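Local atomic coordinates of putative signal recognition particle protein (Chaetomium thermophilum, PDB entry 5CK4), a protein that binds GTP and GDP and probably serves as the Arf-like GTPase subunit (SR beta) of the signal recognition particle receptor at the endoplasmic reticulum membrane. Residues 33-38 and 296-301. Numbering follows the deposited sequence.
Sequences TALLTL and GNVIGD. With GDP (guanosine-5'-diphosphate), chain C.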
ATOM      1  N   THR A  33      10.601   0.650   8.454  1.00 25.58           N
ATOM      2  CA  THR A  33      12.046   0.839   8.573  1.00 29.77           C
ATOM      3  C   THR A  33      12.756  -0.505   8.475  1.00 32.39           C
ATOM      4  O   THR A  33      13.748  -0.651   7.750  1.00 30.68           O
ATOM      5  CB  THR A  33      12.438   1.536   9.897  1.00 36.10           C
ATOM      6  OG1 THR A  33      11.758   2.796  10.003  1.00 35.94           O
ATOM      7  CG2 THR A  33      13.956   1.766   9.959  1.00 37.29           C
ATOM      8  N   ALA A  34      12.225  -1.491   9.193  1.00 25.19           N
ATOM      9  CA  ALA A  34      12.793  -2.839   9.182  1.00 27.62           C
ATOM     10  C   ALA A  34      12.785  -3.449   7.778  1.00 25.16           C
ATOM     11  O   ALA A  34      13.764  -4.067   7.352  1.00 22.98           O
ATOM     12  CB  ALA A  34      12.039  -3.739  10.167  1.00 21.19           C
ATOM     13  N   LEU A  35      11.669  -3.287   7.073  1.00 23.50           N
ATOM     14  CA  LEU A  35      11.536  -3.818   5.721  1.00 24.76           C
ATOM     15  C   LEU A  35      12.532  -3.174   4.761  1.00 27.01           C
ATOM     16  O   LEU A  35      13.163  -3.866   3.967  1.00 21.96           O
ATOM     17  CB  LEU A  35      10.112  -3.624   5.199  1.00 23.05           C
ATOM     18  CG  LEU A  35       9.741  -4.274   3.862  1.00 20.33           C
ATOM     19  CD1 LEU A  35       9.964  -5.781   3.890  1.00 20.98           C
ATOM     20  CD2 LEU A  35       8.293  -3.948   3.533  1.00 18.21           C
ATOM     21  N   LEU A  36      12.661  -1.849   4.833  1.00 22.95           N
ATOM     22  CA  LEU A  36      13.633  -1.136   4.018  1.00 25.96           C
ATOM     23  C   LEU A  36      15.049  -1.651   4.299  1.00 30.05           C
ATOM     24  O   LEU A  36      15.854  -1.826   3.381  1.00 30.03           O
ATOM     25  CB  LEU A  36      13.550   0.374   4.270  1.00 24.78           C
ATOM     26  CG  LEU A  36      14.514   1.264   3.476  1.00 34.66           C
ATOM     27  CD1 LEU A  36      14.392   1.003   1.980  1.00 34.87           C
ATOM     28  CD2 LEU A  36      14.283   2.745   3.790  1.00 35.65           C
ATOM     29  N   THR A  37      15.346  -1.899   5.571  1.00 27.56           N
ATOM     30  CA  THR A  37      16.661  -2.396   5.957  1.00 29.70           C
ATOM     31  C   THR A  37      16.915  -3.762   5.336  1.00 29.20           C
ATOM     32  O   THR A  37      17.997  -4.019   4.820  1.00 31.55           O
ATOM     33  CB  THR A  37      16.810  -2.489   7.487  1.00 32.42           C
ATOM     34  OG1 THR A  37      16.682  -1.181   8.056  1.00 33.02           O
ATOM     35  CG2 THR A  37      18.165  -3.069   7.865  1.00 39.34           C
ATOM     36  N   LEU A  38      15.899  -4.622   5.362  1.00 29.92           N
ATOM     37  CA  LEU A  38      16.013  -5.951   4.768  1.00 31.03           C
ATOM     38  C   LEU A  38      16.206  -5.839   3.259  1.00 34.94           C
ATOM     39  O   LEU A  38      17.042  -6.537   2.673  1.00 34.48           O
ATOM     40  CB  LEU A  38      14.765  -6.784   5.064  1.00 29.70           C
ATOM     41  CG  LEU A  38      14.759  -8.199   4.472  1.00 30.70           C
ATOM     42  CD1 LEU A  38      15.954  -8.995   4.960  1.00 36.04           C
ATOM     43  CD2 LEU A  38      13.462  -8.944   4.800  1.00 28.55           C
ATOM     44  N   GLY A 296       3.505 -12.078   5.402  1.00 17.97           N
ATOM     45  CA  GLY A 296       4.951 -12.216   5.431  1.00 17.62           C
ATOM     46  C   GLY A 296       5.522 -11.737   6.749  1.00 16.74           C
ATOM     47  O   GLY A 296       4.772 -11.385   7.663  1.00 16.37           O
ATOM     48  N   ASN A 297       6.848 -11.731   6.849  1.00 18.79           N
ATOM     49  CA  ASN A 297       7.529 -11.237   8.037  1.00 20.27           C
ATOM     50  C   ASN A 297       8.951 -10.794   7.705  1.00 21.77           C
ATOM     51  O   ASN A 297       9.593 -11.351   6.815  1.00 23.79           O
ATOM     52  CB  ASN A 297       7.516 -12.303   9.145  1.00 20.47           C
ATOM     53  CG  ASN A 297       8.244 -13.574   8.743  1.00 22.29           C
ATOM     54  OD1 ASN A 297       7.757 -14.339   7.917  1.00 19.47           O
ATOM     55  ND2 ASN A 297       9.417 -13.802   9.323  1.00 20.69           N
ATOM     56  N   VAL A 298       9.431  -9.777   8.413  1.00 16.53           N
ATOM     57  CA  VAL A 298      10.758  -9.220   8.194  1.00 20.30           C
ATOM     58  C   VAL A 298      11.787  -9.879   9.114  1.00 21.50           C
ATOM     59  O   VAL A 298      12.950 -10.042   8.741  1.00 27.55           O
ATOM     60  CB  VAL A 298      10.754  -7.686   8.413  1.00 28.62           C
ATOM     61  CG1 VAL A 298      12.142  -7.105   8.266  1.00 18.69           C
ATOM     62  CG2 VAL A 298       9.799  -7.018   7.443  1.00 25.67           C
ATOM     63  N   ILE A 299      11.355 -10.264  10.314  1.00 18.65           N
ATOM     64  CA  ILE A 299      12.236 -10.938  11.261  1.00 26.38           C
ATOM     65  C   ILE A 299      11.522 -12.160  11.819  1.00 20.59           C
ATOM     66  O   ILE A 299      10.325 -12.310  11.616  1.00 21.99           O
ATOM     67  CB  ILE A 299      12.670 -10.010  12.419  1.00 30.24           C
ATOM     68  CG1 ILE A 299      11.493  -9.714  13.340  1.00 27.88           C
ATOM     69  CG2 ILE A 299      13.252  -8.710  11.883  1.00 33.70           C
ATOM     70  CD1 ILE A 299      11.858  -8.841  14.525  1.00 35.66           C
ATOM     71  N   GLY A 300      12.260 -13.046  12.490  1.00 20.67           N
ATOM     72  CA  GLY A 300      11.654 -14.238  13.070  1.00 20.42           C
ATOM     73  C   GLY A 300      11.423 -15.362  12.076  1.00 22.11           C
ATOM     74  O   GLY A 300      11.692 -15.217  10.889  1.00 25.13           O
ATOM     75  N   ASP A 301      10.931 -16.496  12.567  1.00 23.66           N
ATOM     76  CA  ASP A 301      10.634 -17.653  11.716  1.00 24.58           C
ATOM     77  C   ASP A 301       9.269 -17.512  11.035  1.00 32.79           C
ATOM     78  O   ASP A 301       8.273 -17.241  11.696  1.00 24.29           O
ATOM     79  CB  ASP A 301      10.617 -18.923  12.554  1.00 26.65           C
ATOM     80  CG  ASP A 301      11.974 -19.274  13.101  1.00 30.45           C
ATOM     81  OD1 ASP A 301      12.981 -19.001  12.413  1.00 29.04           O
ATOM     82  OD2 ASP A 301      12.020 -19.835  14.218  1.00 29.10           O
TER
HETATM   83  PB  GDP C 401       7.900   1.551  11.212  1.00 21.99           P
HETATM   84  O1B GDP C 401       9.040   2.114  10.414  1.00 21.10           O
HETATM   85  O2B GDP C 401       6.752   1.199  10.277  1.00 19.90           O
HETATM   86  O3B GDP C 401       7.364   2.515  12.245  1.00 20.53           O
HETATM   87  O3A GDP C 401       8.303   0.190  11.958  1.00 24.25           O
HETATM   88  PA  GDP C 401       9.773  -0.273  12.444  1.00 23.57           P
HETATM   89  O1A GDP C 401      10.622  -0.661  11.274  1.00 21.41           O
HETATM   90  O2A GDP C 401      10.429   0.745  13.341  1.00 29.87           O
HETATM   91  O5' GDP C 401       9.286  -1.569  13.235  1.00 18.52           O
HETATM   92  C5' GDP C 401       8.467  -1.430  14.385  1.00 18.45           C
HETATM   93  C4' GDP C 401       8.790  -2.585  15.319  1.00 27.92           C
HETATM   94  O4' GDP C 401       8.290  -3.801  14.760  1.00 27.47           O
HETATM   95  C3' GDP C 401      10.290  -2.776  15.501  1.00 25.98           C
HETATM   96  O3' GDP C 401      10.497  -3.205  16.848  1.00 29.71           O
HETATM   97  C2' GDP C 401      10.631  -3.927  14.575  1.00 28.96           C
HETATM   98  O2' GDP C 401      11.739  -4.700  15.029  1.00 25.25           O
HETATM   99  C1' GDP C 401       9.361  -4.746  14.645  1.00 21.94           C
HETATM  100  N9  GDP C 401       9.162  -5.588  13.447  1.00 16.72           N
HETATM  101  C8  GDP C 401       9.267  -5.223  12.152  1.00 22.77           C
HETATM  102  N7  GDP C 401       8.979  -6.279  11.339  1.00 21.26           N
HETATM  103  C5  GDP C 401       8.664  -7.315  12.131  1.00 14.56           C
HETATM  104  C6  GDP C 401       8.279  -8.719  11.931  1.00 17.80           C
HETATM  105  O6  GDP C 401       8.151  -9.170  10.769  1.00 17.29           O
HETATM  106  N1  GDP C 401       8.033  -9.460  13.028  1.00 17.09           N
HETATM  107  C2  GDP C 401       8.163  -8.979  14.284  1.00 18.18           C
HETATM  108  N2  GDP C 401       7.915  -9.790  15.341  1.00 19.70           N
HETATM  109  N3  GDP C 401       8.523  -7.699  14.541  1.00 17.39           N
HETATM  110  C4  GDP C 401       8.787  -6.852  13.516  1.00 19.72           C
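Val298 pushes its two methyls against one side of helix 32-40, fitting among Ala34, Leu35 and Leu38. CG1, anti to the backbone N (chi1 177°), lies 3.9 Å from Ala34 CB and also rests on that residue's carbonyl, while the other branch, CG2, meets Leu35 CD1 at 3.8 Å, the two side chains crossing at about a right angle. Leu35 also touches Trp308 and Trp309 of helix 306-313. Leu38 runs past Val298 in the opposite direction, its CD2 4.1 Å from Val298 CG1. No hydrogen bond joins the two segments directly; GDP links them instead. At the helix start, Thr33 grips GDP O1B of the beta-phosphate twice, through its backbone N and through OG1, the latter at 2.8 Å, and Ala34 N donates to O1A of the alpha-phosphate. At the base, Val298 N binds GDP O6 at 2.7 Å, with a weak second bond from Ile299 N. Ile299 packs its CG1 and CD1 against the guanine ring, CD1 being 3.5 Å from GDP N3. Within the loop, Asn297 ND2 donates to Ile299 O at 2.9 Å, approaching from above the carbonyl plane, and OD1 accepts from Gly304 N, so the amide ties two parts of the loop together, which probably helps to hold the Val298 and Ile299 amides toward O6. Replacing Val298 with a glycine would probably open a gap beside Ala34 and Leu35 and let the loop carrying the O6 donors shift. The arrangement is that of a P-loop GTPase, in which the Walker A loop and the first turn of the helix it leads into hold the phosphates and the loop after strand 291-295, in the position of the G5 element, reads guanine O6.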